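Local coordinates for protein YciF (Escherichia coli, PDB 2GS4) that is a homodimeric stress protein of ferritin-like fold, related to rubrerythrin and probably metal-binding, whose precise cellular role is not established, at residues Asp16-Glu21 and Leu68-Met73; Asp8-Leu13 and Leu127-Ala132; Ile55-Gln60 and Ala133-Glu138. One frame throughout, in Å; residues are numbered along the deposited sequence.

Contact 1 (Asp16-Glu21 and Leu68-Met73)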
loop_
_atom_site.group_PDB
_atom_site.type_symbol
_atom_site.label_atom_id
_atom_site.label_comp_id
_atom_site.label_asym_id
_atom_site.label_seq_id
_atom_site.Cartn_x
_atom_site.Cartn_y
_atom_site.Cartn_z
ATOM N N ASP A 16 -10.576 -2.157 3.859
ATOM C CA ASP A 16 -9.466 -1.269 3.539
ATOM C C ASP A 16 -9.698 -0.770 2.115
ATOM O O ASP A 16 -9.573 0.423 1.830
ATOM C CB ASP A 16 -8.141 -2.033 3.615
ATOM C CG ASP A 16 -7.038 -1.234 4.290
ATOM O OD1 ASP A 16 -5.865 -1.670 4.232
ATOM O OD2 ASP A 16 -7.338 -0.180 4.881
ATOM N N THR A 17 -10.067 -1.684 1.224
ATOM C CA THR A 17 -10.314 -1.303 -0.159
ATOM C C THR A 17 -11.494 -0.324 -0.250
ATOM O O THR A 17 -11.464 0.612 -1.056
ATOM C CB THR A 17 -10.540 -2.556 -1.039
ATOM O OG1 THR A 17 -9.281 -3.212 -1.252
ATOM C CG2 THR A 17 -11.145 -2.190 -2.380
ATOM N N TYR A 18 -12.514 -0.515 0.588
ATOM C CA TYR A 18 -13.668 0.387 0.597
ATOM C C TYR A 18 -13.123 1.785 0.895
ATOM O O TYR A 18 -13.452 2.752 0.216
ATOM C CB TYR A 18 -14.662 -0.011 1.693
ATOM C CG TYR A 18 -15.993 0.722 1.648
ATOM C CD1 TYR A 18 -17.008 0.310 0.782
ATOM C CD2 TYR A 18 -16.240 1.818 2.475
ATOM C CE1 TYR A 18 -18.234 0.969 0.741
ATOM C CE2 TYR A 18 -17.473 2.490 2.439
ATOM C CZ TYR A 18 -18.461 2.055 1.569
ATOM O OH TYR A 18 -19.678 2.696 1.527
ATOM N N SER A 19 -12.270 1.876 1.909
ATOM C CA SER A 19 -11.670 3.152 2.278
ATOM C C SER A 19 -10.853 3.721 1.118
ATOM O O SER A 19 -10.946 4.905 0.820
ATOM C CB SER A 19 -10.790 2.986 3.526
ATOM O OG SER A 19 -9.925 4.096 3.708
ATOM N N ALA A 20 -10.068 2.874 0.456
ATOM C CA ALA A 20 -9.238 3.308 -0.663
ATOM C C ALA A 20 -10.057 3.929 -1.793
ATOM O O ALA A 20 -9.679 4.952 -2.347
ATOM C CB ALA A 20 -8.425 2.123 -1.194
ATOM N N GLU A 21 -11.167 3.285 -2.143
ATOM C CA GLU A 21 -12.035 3.775 -3.212
ATOM C C GLU A 21 -12.648 5.115 -2.811
ATOM O O GLU A 21 -12.766 6.030 -3.631
ATOM C CB GLU A 21 -13.140 2.741 -3.499
ATOM C CG GLU A 21 -12.608 1.386 -3.974
ATOM C CD GLU A 21 -12.057 1.429 -5.397
ATOM O OE1 GLU A 21 -11.621 2.513 -5.845
ATOM O OE2 GLU A 21 -12.048 0.371 -6.066
ATOM N N LEU A 68 -20.726 -10.842 6.174
ATOM C CA LEU A 68 -19.909 -9.707 5.762
ATOM C C LEU A 68 -20.401 -8.347 6.277
ATOM O O LEU A 68 -21.595 -8.142 6.486
ATOM C CB LEU A 68 -19.791 -9.701 4.230
ATOM C CG LEU A 68 -19.205 -10.988 3.623
ATOM C CD1 LEU A 68 -19.057 -10.867 2.115
ATOM C CD2 LEU A 68 -17.855 -11.266 4.262
ATOM N N LYS A 69 -19.457 -7.437 6.511
ATOM C CA LYS A 69 -19.740 -6.078 6.991
ATOM C C LYS A 69 -18.544 -5.254 6.513
ATOM O O LYS A 69 -17.607 -5.817 5.972
ATOM C CB LYS A 69 -19.795 -6.037 8.531
ATOM C CG LYS A 69 -20.417 -4.749 9.114
ATOM C CD LYS A 69 -20.243 -4.635 10.634
ATOM C CE LYS A 69 -18.928 -3.957 11.024
ATOM N NZ LYS A 69 -19.033 -2.469 11.139
ATOM N N ILE A 70 -18.579 -3.934 6.659
ATOM C CA ILE A 70 -17.426 -3.117 6.285
ATOM C C ILE A 70 -17.020 -2.495 7.606
ATOM O O ILE A 70 -17.840 -1.854 8.258
ATOM C CB ILE A 70 -17.763 -1.951 5.308
ATOM C CG1 ILE A 70 -18.092 -2.486 3.916
ATOM C CG2 ILE A 70 -16.581 -0.991 5.216
ATOM C CD1 ILE A 70 -16.953 -3.243 3.271
ATOM N N LYS A 71 -15.780 -2.700 8.026
ATOM C CA LYS A 71 -15.334 -2.106 9.273
ATOM C C LYS A 71 -14.702 -0.755 8.925
ATOM O O LYS A 71 -13.998 -0.632 7.927
ATOM C CB LYS A 71 -14.355 -3.053 9.987
ATOM C CG LYS A 71 -15.028 -4.350 10.508
ATOM C CD LYS A 71 -14.049 -5.316 11.182
ATOM C CE LYS A 71 -14.783 -6.348 12.046
ATOM N NZ LYS A 71 -15.409 -5.737 13.260
ATOM N N ARG A 72 -15.000 0.263 9.731
ATOM C CA ARG A 72 -14.496 1.621 9.513
ATOM C C ARG A 72 -12.992 1.716 9.737
ATOM O O ARG A 72 -12.485 1.277 10.765
ATOM C CB ARG A 72 -15.216 2.585 10.460
ATOM C CG ARG A 72 -15.078 4.072 10.165
ATOM C CD ARG A 72 -16.072 4.834 11.041
ATOM N NE ARG A 72 -16.120 6.273 10.795
ATOM C CZ ARG A 72 -17.250 6.973 10.757
ATOM N NH1 ARG A 72 -18.416 6.359 10.940
ATOM N NH2 ARG A 72 -17.223 8.284 10.548
HETATM N N MSE A 73 -12.280 2.285 8.771
HETATM C CA MSE A 73 -10.832 2.440 8.880
HETATM C C MSE A 73 -10.319 3.313 7.744
HETATM O O MSE A 73 -11.015 3.533 6.761
HETATM C CB MSE A 73 -10.135 1.069 8.844
HETATM C CG MSE A 73 -10.457 0.218 7.604
HETATM SE SE MSE A 73 -9.463 -1.461 7.441
HETATM C CE MSE A 73 -10.507 -2.568 8.636
#
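Met-73, present as selenomethionine, lays its selenium against Asp-16: SE lies 3.6 Å from OD2 of Asp-16, rests against CB and CG of that residue as well, and comes near its backbone N. The two side chains cross at about a right angle. CG of Met-73 is held between the backbone N and the carbonyl carbon (chi1 56°), and a further bend at chi3 brings the end of the chain round beside the helix. Methionine suits such a place because its long, flexible, unbranched chain can follow a surface that is partly polar. Beyond SE the terminal methyl CE packs on His-12, and the side chain also touches Ser-15, both on helix 6-33.

The second meeting is purely apolar. CG2 of Ile-70 comes 3.9 Å from CD2 of Tyr-18, approaching the ring obliquely and also reaching CB and CG. The extended backbone of residues 68-73 accepts a beta-branched residue readily; CB of Ile-70 is turned toward the helix, and the CG2 branch makes the contact. This loop begins the long crossover, containing helix 76-89, that joins helices 38-63 and 95-126 of a ferritin-like four-helix bundle. Tyr-18 has its CG anti to the backbone N (chi1 -171°), and its ring lies between the loop and helix 38-63, with Ile-70 and Ile-58 packing on it.

Polar bonds fasten the loop as well. CB of Ser-19 is 3.3 Å from the carbonyl O of Met-73, and OG of Ser-19, also 3.3 Å from that O, makes at most a weak and unsettled bond to it; the stronger partner of the hydroxyl is the backbone N of Cys-75, just beyond. Within the loop, Lys-69 NZ folds back to Ile-70 O at 3.2 Å, reaching it from above the carbonyl plane.

Contact 2 (Asp8-Leu13 and Leu127-Ala132)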
loop_
_atom_site.group_PDB
_atom_site.type_symbol
_atom_site.label_atom_id
_atom_site.label_comp_id
_atom_site.label_asym_id
_atom_site.label_seq_id
_atom_site.Cartn_x
_atom_site.Cartn_y
_atom_site.Cartn_z
ATOM N N ASP A 8 -11.746 -13.223 8.447
ATOM C CA ASP A 8 -11.350 -11.961 9.079
ATOM C C ASP A 8 -10.399 -11.205 8.154
ATOM O O ASP A 8 -10.497 -9.989 8.012
ATOM C CB ASP A 8 -10.621 -12.171 10.412
ATOM C CG ASP A 8 -11.488 -12.809 11.485
ATOM O OD1 ASP A 8 -12.690 -12.485 11.588
ATOM O OD2 ASP A 8 -10.939 -13.629 12.253
ATOM N N VAL A 9 -9.465 -11.929 7.534
ATOM C CA VAL A 9 -8.507 -11.310 6.617
ATOM C C VAL A 9 -9.270 -10.700 5.450
ATOM O O VAL A 9 -8.992 -9.577 5.037
ATOM C CB VAL A 9 -7.485 -12.336 6.046
ATOM C CG1 VAL A 9 -6.609 -11.663 4.983
ATOM C CG2 VAL A 9 -6.598 -12.880 7.157
ATOM N N PHE A 10 -10.229 -11.450 4.916
ATOM C CA PHE A 10 -11.024 -10.965 3.800
ATOM C C PHE A 10 -11.812 -9.715 4.159
ATOM O O PHE A 10 -11.792 -8.734 3.405
ATOM C CB PHE A 10 -11.977 -12.054 3.292
ATOM C CG PHE A 10 -12.844 -11.612 2.134
ATOM C CD1 PHE A 10 -14.195 -11.347 2.322
ATOM C CD2 PHE A 10 -12.305 -11.451 0.856
ATOM C CE1 PHE A 10 -15.000 -10.919 1.258
ATOM C CE2 PHE A 10 -13.096 -11.027 -0.208
ATOM C CZ PHE A 10 -14.450 -10.764 -0.006
ATOM N N ILE A 11 -12.497 -9.733 5.302
ATOM C CA ILE A 11 -13.270 -8.564 5.687
ATOM C C ILE A 11 -12.342 -7.362 5.902
ATOM O O ILE A 11 -12.657 -6.245 5.498
ATOM C CB ILE A 11 -14.156 -8.843 6.949
ATOM C CG1 ILE A 11 -15.033 -7.633 7.226
ATOM C CG2 ILE A 11 -13.313 -9.193 8.158
ATOM C CD1 ILE A 11 -15.776 -7.235 6.018
ATOM N N HIS A 12 -11.190 -7.599 6.519
ATOM C CA HIS A 12 -10.219 -6.535 6.755
ATOM C C HIS A 12 -9.780 -5.900 5.432
ATOM O O HIS A 12 -9.841 -4.679 5.275
ATOM C CB HIS A 12 -8.988 -7.088 7.487
ATOM C CG HIS A 12 -7.787 -6.198 7.400
ATOM N ND1 HIS A 12 -7.692 -5.000 8.074
ATOM C CD2 HIS A 12 -6.631 -6.331 6.704
ATOM C CE1 HIS A 12 -6.530 -4.434 7.803
ATOM N NE2 HIS A 12 -5.866 -5.220 6.973
ATOM N N LEU A 13 -9.326 -6.722 4.487
ATOM C CA LEU A 13 -8.868 -6.214 3.196
ATOM C C LEU A 13 -9.963 -5.528 2.380
ATOM O O LEU A 13 -9.699 -4.560 1.672
ATOM C CB LEU A 13 -8.233 -7.347 2.378
ATOM C CG LEU A 13 -6.880 -7.881 2.870
ATOM C CD1 LEU A 13 -6.497 -9.111 2.065
ATOM C CD2 LEU A 13 -5.812 -6.800 2.740
ATOM N N LEU A 127 -13.216 -18.743 -0.181
ATOM C CA LEU A 127 -14.116 -18.801 0.969
ATOM C C LEU A 127 -15.499 -19.297 0.547
ATOM O O LEU A 127 -16.404 -19.415 1.367
ATOM C CB LEU A 127 -14.228 -17.424 1.634
ATOM C CG LEU A 127 -13.021 -16.944 2.449
ATOM C CD1 LEU A 127 -13.048 -15.431 2.579
ATOM C CD2 LEU A 127 -13.035 -17.603 3.821
ATOM N N GLY A 128 -15.651 -19.586 -0.738
ATOM C CA GLY A 128 -16.925 -20.069 -1.238
ATOM C C GLY A 128 -17.946 -18.978 -1.504
ATOM O O GLY A 128 -19.140 -19.266 -1.595
ATOM N N TYR A 129 -17.494 -17.728 -1.605
ATOM C CA TYR A 129 -18.404 -16.617 -1.892
ATOM C C TYR A 129 -18.411 -16.391 -3.396
ATOM O O TYR A 129 -17.736 -15.498 -3.905
ATOM C CB TYR A 129 -17.964 -15.322 -1.198
ATOM C CG TYR A 129 -17.821 -15.439 0.295
ATOM C CD1 TYR A 129 -18.441 -16.471 0.991
ATOM C CD2 TYR A 129 -17.044 -14.530 1.016
ATOM C CE1 TYR A 129 -18.290 -16.608 2.361
ATOM C CE2 TYR A 129 -16.883 -14.656 2.388
ATOM C CZ TYR A 129 -17.508 -15.701 3.055
ATOM O OH TYR A 129 -17.343 -15.862 4.412
ATOM N N ARG A 130 -19.191 -17.209 -4.090
ATOM C CA ARG A 130 -19.308 -17.173 -5.542
ATOM C C ARG A 130 -19.660 -15.807 -6.142
ATOM O O ARG A 130 -18.937 -15.293 -6.994
ATOM C CB ARG A 130 -20.347 -18.205 -5.980
ATOM C CG ARG A 130 -20.413 -18.459 -7.467
ATOM C CD ARG A 130 -21.799 -18.944 -7.862
ATOM N NE ARG A 130 -22.803 -17.899 -7.670
ATOM C CZ ARG A 130 -23.717 -17.893 -6.705
ATOM N NH1 ARG A 130 -23.770 -18.884 -5.824
ATOM N NH2 ARG A 130 -24.578 -16.888 -6.614
ATOM N N LYS A 131 -20.771 -15.222 -5.707
ATOM C CA LYS A 131 -21.203 -13.932 -6.234
ATOM C C LYS A 131 -20.164 -12.850 -5.973
ATOM O O LYS A 131 -19.938 -11.975 -6.812
ATOM C CB LYS A 131 -22.544 -13.530 -5.618
ATOM C CG LYS A 131 -23.072 -12.209 -6.126
ATOM C CD LYS A 131 -24.525 -12.010 -5.752
ATOM C CE LYS A 131 -25.024 -10.688 -6.301
ATOM N NZ LYS A 131 -24.768 -10.589 -7.763
ATOM N N ALA A 132 -19.532 -12.904 -4.807
ATOM C CA ALA A 132 -18.514 -11.922 -4.472
ATOM C C ALA A 132 -17.337 -12.050 -5.440
ATOM O O ALA A 132 -16.904 -11.055 -6.017
ATOM C CB ALA A 132 -18.049 -12.110 -3.029
#
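Tyr-129, which packs its ring against Phe-10, has its OH gripped by two groups, Glu-7 OE2 and Asn-67 ND2, so the phenol is tied both to helix 6-33 and to the loop after helix 38-63. The contact lies at one end of the ferritin-like bundle. Helix 95-126 ends in a Schellman motif at Gly-128, whose phi (81°) would press a CB against the O of Leu-127; glycine has none. Tyr-129 then takes the N-cap position of helix 130-159.

The rings form an offset edge-to-face pair, the edge of Tyr-129 turned toward the face of Phe-10, with centroids 6.0 Å apart and planes at 66°. CG of Phe-10 is anti to the backbone N (chi1 180°), which carries the ring across until its CE1 lies 4.2 Å from CD2 of Tyr-129. Phenylalanine suits this buried place, where it also packs on Leu-120, Leu-123 and Ala-124. On another side of the same helix, Val-9 and His-12 touch Thr-119 of the second subunit. Leu-127 serves both aromatic residues: its CB sits 3.8 Å above the centre of one face of the Tyr-129 ring, while its CD1 comes 3.6 Å from CB of Phe-10.

Contact 3 (Ile55-Gln60 and Ala133-Glu138)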
loop_
_atom_site.group_PDB
_atom_site.type_symbol
_atom_site.label_atom_id
_atom_site.label_comp_id
_atom_site.label_asym_id
_atom_site.label_seq_id
_atom_site.Cartn_x
_atom_site.Cartn_y
_atom_site.Cartn_z
ATOM N N ILE A 55 -17.653 1.277 -5.783
ATOM C CA ILE A 55 -18.032 1.295 -4.387
ATOM C C ILE A 55 -19.413 0.622 -4.312
ATOM O O ILE A 55 -19.676 -0.159 -3.400
ATOM C CB ILE A 55 -18.066 2.733 -3.819
ATOM C CG1 ILE A 55 -16.634 3.283 -3.765
ATOM C CG2 ILE A 55 -18.678 2.736 -2.417
ATOM C CD1 ILE A 55 -16.503 4.704 -3.240
ATOM N N GLU A 56 -20.286 0.899 -5.277
ATOM C CA GLU A 56 -21.605 0.259 -5.253
ATOM C C GLU A 56 -21.437 -1.252 -5.332
ATOM O O GLU A 56 -22.161 -2.003 -4.678
ATOM C CB GLU A 56 -22.481 0.734 -6.422
ATOM C CG GLU A 56 -22.840 2.214 -6.348
ATOM C CD GLU A 56 -23.667 2.551 -5.129
ATOM O OE1 GLU A 56 -23.538 3.685 -4.631
ATOM O OE2 GLU A 56 -24.451 1.692 -4.677
ATOM N N ARG A 57 -20.479 -1.703 -6.135
ATOM C CA ARG A 57 -20.251 -3.132 -6.273
ATOM C C ARG A 57 -19.786 -3.731 -4.940
ATOM O O ARG A 57 -20.107 -4.881 -4.634
ATOM C CB ARG A 57 -19.235 -3.404 -7.388
ATOM C CG ARG A 57 -19.238 -4.840 -7.886
ATOM C CD ARG A 57 -18.438 -4.972 -9.172
ATOM N NE ARG A 57 -19.089 -4.288 -10.285
ATOM C CZ ARG A 57 -18.441 -3.579 -11.204
ATOM N NH1 ARG A 57 -19.107 -2.992 -12.190
ATOM N NH2 ARG A 57 -17.124 -3.433 -11.120
ATOM N N ILE A 58 -19.037 -2.962 -4.150
ATOM C CA ILE A 58 -18.585 -3.445 -2.849
ATOM C C ILE A 58 -19.798 -3.623 -1.925
ATOM O O ILE A 58 -19.824 -4.540 -1.109
ATOM C CB ILE A 58 -17.551 -2.477 -2.180
ATOM C CG1 ILE A 58 -16.200 -2.552 -2.904
ATOM C CG2 ILE A 58 -17.360 -2.852 -0.713
ATOM C CD1 ILE A 58 -15.187 -1.511 -2.425
ATOM N N ASP A 59 -20.792 -2.745 -2.034
ATOM C CA ASP A 59 -21.987 -2.878 -1.197
ATOM C C ASP A 59 -22.661 -4.197 -1.558
ATOM O O ASP A 59 -23.181 -4.905 -0.689
ATOM C CB ASP A 59 -22.980 -1.737 -1.434
ATOM C CG ASP A 59 -22.411 -0.379 -1.086
ATOM O OD1 ASP A 59 -21.611 -0.289 -0.134
ATOM O OD2 ASP A 59 -22.785 0.606 -1.755
ATOM N N GLN A 60 -22.629 -4.519 -2.849
ATOM C CA GLN A 60 -23.205 -5.756 -3.364
ATOM C C GLN A 60 -22.462 -6.968 -2.806
ATOM O O GLN A 60 -23.082 -7.971 -2.454
ATOM C CB GLN A 60 -23.134 -5.799 -4.897
ATOM C CG GLN A 60 -24.156 -4.938 -5.645
ATOM C CD GLN A 60 -24.092 -5.151 -7.154
ATOM O OE1 GLN A 60 -24.927 -5.846 -7.736
ATOM N NE2 GLN A 60 -23.083 -4.569 -7.787
ATOM N N ALA A 133 -16.833 -13.267 -5.639
ATOM C CA ALA A 133 -15.700 -13.464 -6.544
ATOM C C ALA A 133 -15.970 -12.902 -7.936
ATOM O O ALA A 133 -15.108 -12.261 -8.536
ATOM C CB ALA A 133 -15.357 -14.944 -6.643
ATOM N N LYS A 134 -17.170 -13.151 -8.447
ATOM C CA LYS A 134 -17.550 -12.684 -9.771
ATOM C C LYS A 134 -17.523 -11.162 -9.814
ATOM O O LYS A 134 -17.029 -10.564 -10.770
ATOM C CB LYS A 134 -18.953 -13.189 -10.122
ATOM C CG LYS A 134 -19.222 -14.642 -9.739
ATOM C CD LYS A 134 -18.320 -15.637 -10.471
ATOM C CE LYS A 134 -17.098 -16.041 -9.648
ATOM N NZ LYS A 134 -17.442 -16.739 -8.373
ATOM N N LEU A 135 -18.061 -10.539 -8.773
ATOM C CA LEU A 135 -18.096 -9.088 -8.696
ATOM C C LEU A 135 -16.707 -8.496 -8.594
ATOM O O LEU A 135 -16.386 -7.528 -9.272
ATOM C CB LEU A 135 -18.912 -8.645 -7.490
ATOM C CG LEU A 135 -20.382 -9.022 -7.595
ATOM C CD1 LEU A 135 -21.067 -8.721 -6.284
ATOM C CD2 LEU A 135 -21.022 -8.261 -8.751
ATOM N N LEU A 136 -15.885 -9.076 -7.729
ATOM C CA LEU A 136 -14.539 -8.571 -7.548
ATOM C C LEU A 136 -13.708 -8.721 -8.816
ATOM O O LEU A 136 -12.853 -7.878 -9.095
ATOM C CB LEU A 136 -13.876 -9.273 -6.359
ATOM C CG LEU A 136 -14.559 -8.979 -5.016
ATOM C CD1 LEU A 136 -14.183 -10.047 -4.009
ATOM C CD2 LEU A 136 -14.168 -7.589 -4.517
ATOM N N LYS A 137 -13.951 -9.776 -9.594
ATOM C CA LYS A 137 -13.195 -9.944 -10.825
ATOM C C LYS A 137 -13.653 -8.891 -11.836
ATOM O O LYS A 137 -12.894 -8.506 -12.728
ATOM C CB LYS A 137 -13.348 -11.378 -11.367
ATOM C CG LYS A 137 -12.400 -12.374 -10.664
ATOM C CD LYS A 137 -12.765 -13.834 -10.919
ATOM C CE LYS A 137 -11.977 -14.785 -10.010
ATOM N NZ LYS A 137 -10.534 -14.948 -10.364
ATOM N N GLU A 138 -14.885 -8.408 -11.683
ATOM C CA GLU A 138 -15.388 -7.382 -12.585
ATOM C C GLU A 138 -14.643 -6.082 -12.321
ATOM O O GLU A 138 -14.257 -5.381 -13.254
ATOM C CB GLU A 138 -16.900 -7.194 -12.408
ATOM C CG GLU A 138 -17.681 -8.383 -12.944
ATOM C CD GLU A 138 -19.182 -8.202 -12.859
ATOM O OE1 GLU A 138 -19.902 -9.080 -13.379
ATOM O OE2 GLU A 138 -19.646 -7.195 -12.276
#
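Arg-57 reaches across to Leu-135 and Glu-138 and meets them in different ways. Its aliphatic part passes obliquely over Leu-135, CG lying 3.8 Å from the CB of Leu-135, and CD comes 3.3 Å from the carbonyl O of the same residue. A bend at chi3 (-68°) then turns the guanidinium along the partner helix. Glu-138 approaches that flat group from above one face: OE2 is 3.6 Å from NE, well out of the guanidinium plane, and the carboxylate plane stands 86° from it. The pair is therefore a salt bridge of charges alone, with no N-H aimed at the oxygen. On the same face rests CB of Glu-138, set toward the rim.

The helices carrying these residues run antiparallel, with 169° between their directions and 9.8 Å between the axes of the short segments, the close side-by-side packing expected of helices 38-63 and 130-159 in a ferritin-like bundle. Leu-135 is the buried apolar residue here; its CD1 meets CB of Gln-60 at 3.8 Å, and it also packs on Val-61. Arginine and glutamine suit the outer edge of this seam: Arg-57 lends its CG and CD and Gln-60 its CB to the leucine residue, each keeping a polar end beyond.

NH2 of Arg-57 bonds Thr-139 OG1 and pairs with Glu-142 OE1, further along helix 130-159. With an alanine here, Glu-138 and Glu-142 would probably lose their common positive partner, Thr-139 OG1 a hydrogen-bond partner, and Leu-135 the methylenes that lie over it.

Overall arrangement
The three contacts gather at one end region of the bundle, their centres about 11 to 13 Å apart. Along the chain the segments come in the order 8-13, 16-21, 55-60, 68-73, 127-132 and 133-138, so contact 1 is nested inside the loop closed by contact 2, while contact 3 alternates with both. Contacts 1 and 2 share helix 6-33, and contacts 2 and 3 share helix 130-159. Tyr-18 touches Ile-55, Leu-68 lies against Phe-10 and Tyr-129, and Phe-10 meets Leu-136, making the packing continuous. The first, second and last long helices and the start of the crossover are thus joined in one subunit, with contact 2 bordering the dimer partner.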